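Local coordinates for protein malic enzyme (Entamoeba histolytica, PDB 3NV9) that probably catalyses the oxidative decarboxylation of malate to pyruvate, with NAD or NADP as the hydride acceptor, at residues P364-G369 against A419-Q424; T379-I384 against I426-A431. All coordinates share one frame; numbering follows the deposited sequence.

Interaction 1: P364-G369 against A419-Q424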
loop_
_atom_site.group_PDB
_atom_site.type_symbol
_atom_site.label_atom_id
_atom_site.label_comp_id
_atom_site.label_asym_id
_atom_site.label_seq_id
_atom_site.Cartn_x
_atom_site.Cartn_y
_atom_site.Cartn_z
ATOM N N PRO A 364 3.094 6.959 -16.048
ATOM C CA PRO A 364 4.313 6.895 -15.213
ATOM C C PRO A 364 5.053 8.226 -15.228
ATOM O O PRO A 364 5.555 8.691 -14.175
ATOM C CB PRO A 364 5.144 5.772 -15.857
ATOM C CG PRO A 364 4.110 4.925 -16.546
ATOM C CD PRO A 364 3.049 5.880 -17.040
ATOM N N GLY A 365 5.056 8.841 -16.396
ATOM C CA GLY A 365 5.744 10.118 -16.633
ATOM C C GLY A 365 4.959 11.279 -16.053
ATOM O O GLY A 365 5.524 12.118 -15.381
ATOM N N ILE A 366 3.649 11.318 -16.284
ATOM C CA ILE A 366 2.812 12.368 -15.646
ATOM C C ILE A 366 2.928 12.402 -14.103
ATOM O O ILE A 366 3.260 13.430 -13.519
ATOM C CB ILE A 366 1.344 12.297 -16.149
ATOM C CG1 ILE A 366 1.306 12.571 -17.640
ATOM C CG2 ILE A 366 0.421 13.304 -15.441
ATOM C CD1 ILE A 366 -0.038 12.111 -18.361
ATOM N N LEU A 367 2.665 11.282 -13.449
ATOM C CA LEU A 367 2.726 11.255 -12.012
ATOM C C LEU A 367 4.160 11.560 -11.533
ATOM O O LEU A 367 4.352 12.252 -10.536
ATOM C CB LEU A 367 2.255 9.877 -11.465
ATOM C CG LEU A 367 0.742 9.649 -11.660
ATOM C CD1 LEU A 367 0.321 8.183 -11.751
ATOM C CD2 LEU A 367 -0.058 10.388 -10.541
ATOM N N LYS A 368 5.166 10.991 -12.179
ATOM C CA LYS A 368 6.490 11.154 -11.650
ATOM C C LYS A 368 6.821 12.663 -11.660
ATOM O O LYS A 368 7.373 13.202 -10.696
ATOM C CB LYS A 368 7.537 10.370 -12.476
ATOM C CG LYS A 368 8.944 10.394 -11.866
ATOM C CD LYS A 368 9.011 9.676 -10.513
ATOM C CE LYS A 368 10.426 9.657 -9.932
ATOM N NZ LYS A 368 10.379 9.126 -8.553
ATOM N N GLY A 369 6.470 13.328 -12.764
ATOM C CA GLY A 369 6.742 14.756 -12.918
ATOM C C GLY A 369 6.023 15.505 -11.820
ATOM O O GLY A 369 6.612 16.392 -11.141
ATOM N N ALA A 419 10.102 15.381 -16.871
ATOM C CA ALA A 419 10.712 16.713 -16.891
ATOM C C ALA A 419 9.843 17.685 -17.653
ATOM O O ALA A 419 9.641 18.805 -17.201
ATOM C CB ALA A 419 12.153 16.644 -17.470
ATOM N N ASP A 420 9.290 17.283 -18.798
ATOM C CA ASP A 420 8.378 18.214 -19.511
ATOM C C ASP A 420 7.091 18.569 -18.699
ATOM O O ASP A 420 6.680 19.763 -18.639
ATOM C CB ASP A 420 7.973 17.671 -20.880
ATOM C CG ASP A 420 9.121 17.645 -21.915
ATOM O OD1 ASP A 420 8.834 17.189 -23.049
ATOM O OD2 ASP A 420 10.265 18.076 -21.643
ATOM N N VAL A 421 6.449 17.535 -18.121
ATOM C CA VAL A 421 5.275 17.729 -17.268
ATOM C C VAL A 421 5.604 18.650 -16.068
ATOM O O VAL A 421 4.790 19.464 -15.653
ATOM C CB VAL A 421 4.771 16.394 -16.706
ATOM C CG1 VAL A 421 3.813 16.600 -15.489
ATOM C CG2 VAL A 421 4.149 15.542 -17.829
ATOM N N ALA A 422 6.789 18.501 -15.504
ATOM C CA ALA A 422 7.218 19.325 -14.358
ATOM C C ALA A 422 7.351 20.806 -14.707
ATOM O O ALA A 422 7.009 21.675 -13.903
ATOM C CB ALA A 422 8.537 18.797 -13.793
ATOM N N MET A 423 7.865 21.084 -15.898
ATOM C CA MET A 423 8.167 22.436 -16.298
ATOM C C MET A 423 6.832 23.120 -16.558
ATOM O O MET A 423 6.606 24.261 -16.129
ATOM C CB MET A 423 9.031 22.435 -17.578
ATOM C CG MET A 423 10.477 21.998 -17.366
ATOM S SD MET A 423 11.389 22.913 -16.095
ATOM C CE MET A 423 11.225 21.952 -14.579
ATOM N N GLN A 424 5.988 22.395 -17.291
ATOM C CA GLN A 424 4.603 22.766 -17.529
ATOM C C GLN A 424 3.864 23.015 -16.215
ATOM O O GLN A 424 3.157 24.007 -16.110
ATOM C CB GLN A 424 3.880 21.748 -18.416
ATOM C CG GLN A 424 2.594 22.281 -18.999
ATOM C CD GLN A 424 2.812 23.432 -20.016
ATOM O OE1 GLN A 424 3.368 23.253 -21.105
ATOM N NE2 GLN A 424 2.339 24.602 -19.654
#

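Interaction 2: T379-I384 against I426-A431. With SO4 (sulfate ion), chain C.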
loop_
_atom_site.group_PDB
_atom_site.type_symbol
_atom_site.label_atom_id
_atom_site.label_comp_id
_atom_site.label_asym_id
_atom_site.label_seq_id
_atom_site.Cartn_x
_atom_site.Cartn_y
_atom_site.Cartn_z
ATOM N N THR A 379 -2.927 19.354 -14.528
ATOM C CA THR A 379 -3.699 20.243 -15.432
ATOM C C THR A 379 -3.745 19.609 -16.791
ATOM O O THR A 379 -2.971 18.696 -17.053
ATOM C CB THR A 379 -3.060 21.627 -15.575
ATOM O OG1 THR A 379 -1.774 21.446 -16.160
ATOM C CG2 THR A 379 -2.928 22.278 -14.202
ATOM N N ASP A 380 -4.630 20.105 -17.653
ATOM C CA ASP A 380 -4.714 19.657 -19.038
ATOM C C ASP A 380 -3.395 20.001 -19.765
ATOM O O ASP A 380 -2.896 19.232 -20.562
ATOM C CB ASP A 380 -5.905 20.279 -19.774
ATOM C CG ASP A 380 -7.258 19.679 -19.367
ATOM O OD1 ASP A 380 -7.291 18.737 -18.525
ATOM O OD2 ASP A 380 -8.319 20.154 -19.909
ATOM N N ASN A 381 -2.822 21.143 -19.462
ATOM C CA ASN A 381 -1.555 21.515 -20.073
ATOM C C ASN A 381 -0.461 20.480 -19.799
ATOM O O ASN A 381 0.298 20.110 -20.687
ATOM C CB ASN A 381 -1.157 22.902 -19.616
ATOM C CG ASN A 381 -2.044 23.984 -20.234
ATOM O OD1 ASN A 381 -2.810 23.717 -21.156
ATOM N ND2 ASN A 381 -1.932 25.216 -19.731
ATOM N N MET A 382 -0.432 20.014 -18.558
ATOM C CA MET A 382 0.553 19.064 -18.113
ATOM C C MET A 382 0.349 17.758 -18.876
ATOM O O MET A 382 1.319 17.194 -19.392
ATOM C CB MET A 382 0.405 18.845 -16.621
ATOM C CG MET A 382 1.070 19.926 -15.811
ATOM S SD MET A 382 0.470 19.838 -14.118
ATOM C CE MET A 382 1.346 18.347 -13.509
ATOM N N ALA A 383 -0.915 17.307 -18.983
ATOM C CA ALA A 383 -1.230 16.135 -19.799
ATOM C C ALA A 383 -0.742 16.278 -21.221
ATOM O O ALA A 383 -0.298 15.311 -21.817
ATOM C CB ALA A 383 -2.706 15.859 -19.813
ATOM N N ILE A 384 -0.880 17.481 -21.769
ATOM C CA ILE A 384 -0.502 17.746 -23.176
ATOM C C ILE A 384 1.033 17.771 -23.328
ATOM O O ILE A 384 1.577 17.279 -24.279
ATOM C CB ILE A 384 -1.170 19.036 -23.711
ATOM C CG1 ILE A 384 -2.683 18.786 -23.964
ATOM C CG2 ILE A 384 -0.460 19.537 -24.987
ATOM C CD1 ILE A 384 -3.554 20.037 -24.161
ATOM N N ILE A 426 5.117 24.023 -13.263
ATOM C CA ILE A 426 5.651 25.369 -12.941
ATOM C C ILE A 426 5.037 26.474 -13.818
ATOM O O ILE A 426 4.558 27.478 -13.294
ATOM C CB ILE A 426 7.205 25.422 -13.039
ATOM C CG1 ILE A 426 7.809 24.394 -12.068
ATOM C CG2 ILE A 426 7.717 26.883 -12.791
ATOM C CD1 ILE A 426 9.270 24.212 -12.221
ATOM N N LYS A 427 5.032 26.294 -15.138
ATOM C CA LYS A 427 4.421 27.298 -15.987
ATOM C C LYS A 427 2.897 27.516 -15.719
ATOM O O LYS A 427 2.388 28.641 -15.830
ATOM C CB LYS A 427 4.679 26.984 -17.444
ATOM C CG LYS A 427 3.937 27.905 -18.406
ATOM C CD LYS A 427 4.141 27.499 -19.886
ATOM C CE LYS A 427 3.066 28.154 -20.752
ATOM N NZ LYS A 427 3.621 28.456 -22.107
ATOM N N ASP A 428 2.171 26.443 -15.408
ATOM C CA ASP A 428 0.762 26.545 -15.093
ATOM C C ASP A 428 0.503 27.185 -13.693
ATOM O O ASP A 428 -0.621 27.622 -13.400
ATOM C CB ASP A 428 0.120 25.165 -15.198
ATOM C CG ASP A 428 0.042 24.646 -16.637
ATOM O OD1 ASP A 428 0.043 25.447 -17.632
ATOM O OD2 ASP A 428 -0.044 23.405 -16.785
ATOM N N GLY A 429 1.526 27.227 -12.843
ATOM C CA GLY A 429 1.400 27.808 -11.516
ATOM C C GLY A 429 0.867 26.856 -10.455
ATOM O O GLY A 429 0.522 27.282 -9.309
ATOM N N VAL A 430 0.839 25.562 -10.808
ATOM C CA VAL A 430 0.413 24.542 -9.865
ATOM C C VAL A 430 1.551 23.856 -9.087
ATOM O O VAL A 430 1.286 23.117 -8.123
ATOM C CB VAL A 430 -0.540 23.558 -10.525
ATOM C CG1 VAL A 430 -1.671 24.351 -11.159
ATOM C CG2 VAL A 430 0.194 22.677 -11.589
ATOM N N ALA A 431 2.805 24.131 -9.461
ATOM C CA ALA A 431 3.951 23.537 -8.764
ATOM C C ALA A 431 4.279 24.238 -7.460
ATOM O O ALA A 431 4.252 25.466 -7.379
ATOM C CB ALA A 431 5.178 23.482 -9.665
HETATM S S SO4 C . -7.179 22.775 -15.421
HETATM O O1 SO4 C . -7.358 24.132 -15.879
HETATM O O2 SO4 C . -6.316 22.801 -14.243
HETATM O O3 SO4 C . -8.475 22.212 -15.064
HETATM O O4 SO4 C . -6.704 21.970 -16.520
#

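Interaction 1: P364-G369 against A419-Q424
G365 opens the contact at long range: its carbonyl O looks across at CG2 of V421. I366 carries more of the packing. Its CB points away from the partner helix, but CG1, beside the backbone N (chi1 -63°), still meets V421 CG2 at 4.1 Å. The two branched side chains cross at about a right angle. The other methyl of the valine, V421 CG1, rests against the backbone instead, 3.8 Å from I366 O. With CG1 anti to its own backbone N (chi1 163°), V421 thus straddles the residue, one methyl on the carbonyl and one on the side chain. I366 also packs on A386 of helix 380-396, which V421 touches as well. The pair forms a helix-helix contact within the Rossmann-type NAD-binding domain: the axes of segments 364-369 and 419-424, on helices 363-372 and 413-428, approach to 7.9 Å and cross at -47°, without any hydrogen bond between the two segments. Such closeness depends on small residues at the crossing. L367 and K368 turn to other neighbours, L367 to M124 and K368, through a salt bridge, to D448 of helix 438-461. G369 then brings its bare backbone to the partner helix, its CA 4.8 Å from that of A422. Glycine suits this position because a CB here would point at the partner helix and come tight against V421 CG1, which already lies 4.3 Å from G369 CA. The A422 methyl, CB, stands 4.1 Å from G369 O. Alanine fits here because a single methyl can lie against that oxygen at this close approach, and it also touches V441 of helix 438-461.

Interaction 2: T379-I384 against I426-A431
T379 and D428 form the tight centre of this contact. T379 OG1 donates to D428 OD2 at 2.7 Å, coming from above the carboxylate plane. With chi1 at 62°, this hydroxyl sits between its backbone N and carbonyl carbon, where it also accepts from M382 N at 3.1 Å. Threonine suits the place doubly, since its methyl, CG2, meets V430 CG1 tip to tip at 3.9 Å. M382 SD crosses V430 at an oblique angle, meeting CG2; both residues are buried and supply the apolar side of the contact.

At the rim, by contrast, lies the partly exposed N381. Its ND2 gives D428 OD1 a nearly straight bond of 2.9 Å, within its own amide plane but 40° out of the carboxylate plane, and Q424 NE2 supplies that oxygen with a second donor. At the start of helix 380-396, next to T379 CG2, a sulfate ion, probably from the crystallisation liquor, accepts from D380 N and from R183. An acid facing this first turn would probably gain from the helix dipole. T379 is the N-cap of that helix and forms a capping box with M382, whose return bond through SD is weak, while G429, with positive phi, ends helix 413-428 in a Schellman motif.

Helix 413-428 is common to both contacts: interaction 1 uses its middle and interaction 2 its C-terminal end, against two helices that follow each other in the chain, 363-372 and 380-396. Their centres lie about 9 Å apart, and they meet directly where V421 CG1 packs on M382 CE and where Q424 CG lies against N381 O. Interaction 1 is core, fully buried and apolar, relying on small residues to bring backbones together. Interaction 2 is only partly buried, so an aspartate, D428, held by both T379 and N381, replaces most of the hydrocarbon contact, with V430 and M382 continuing the apolar layer inward.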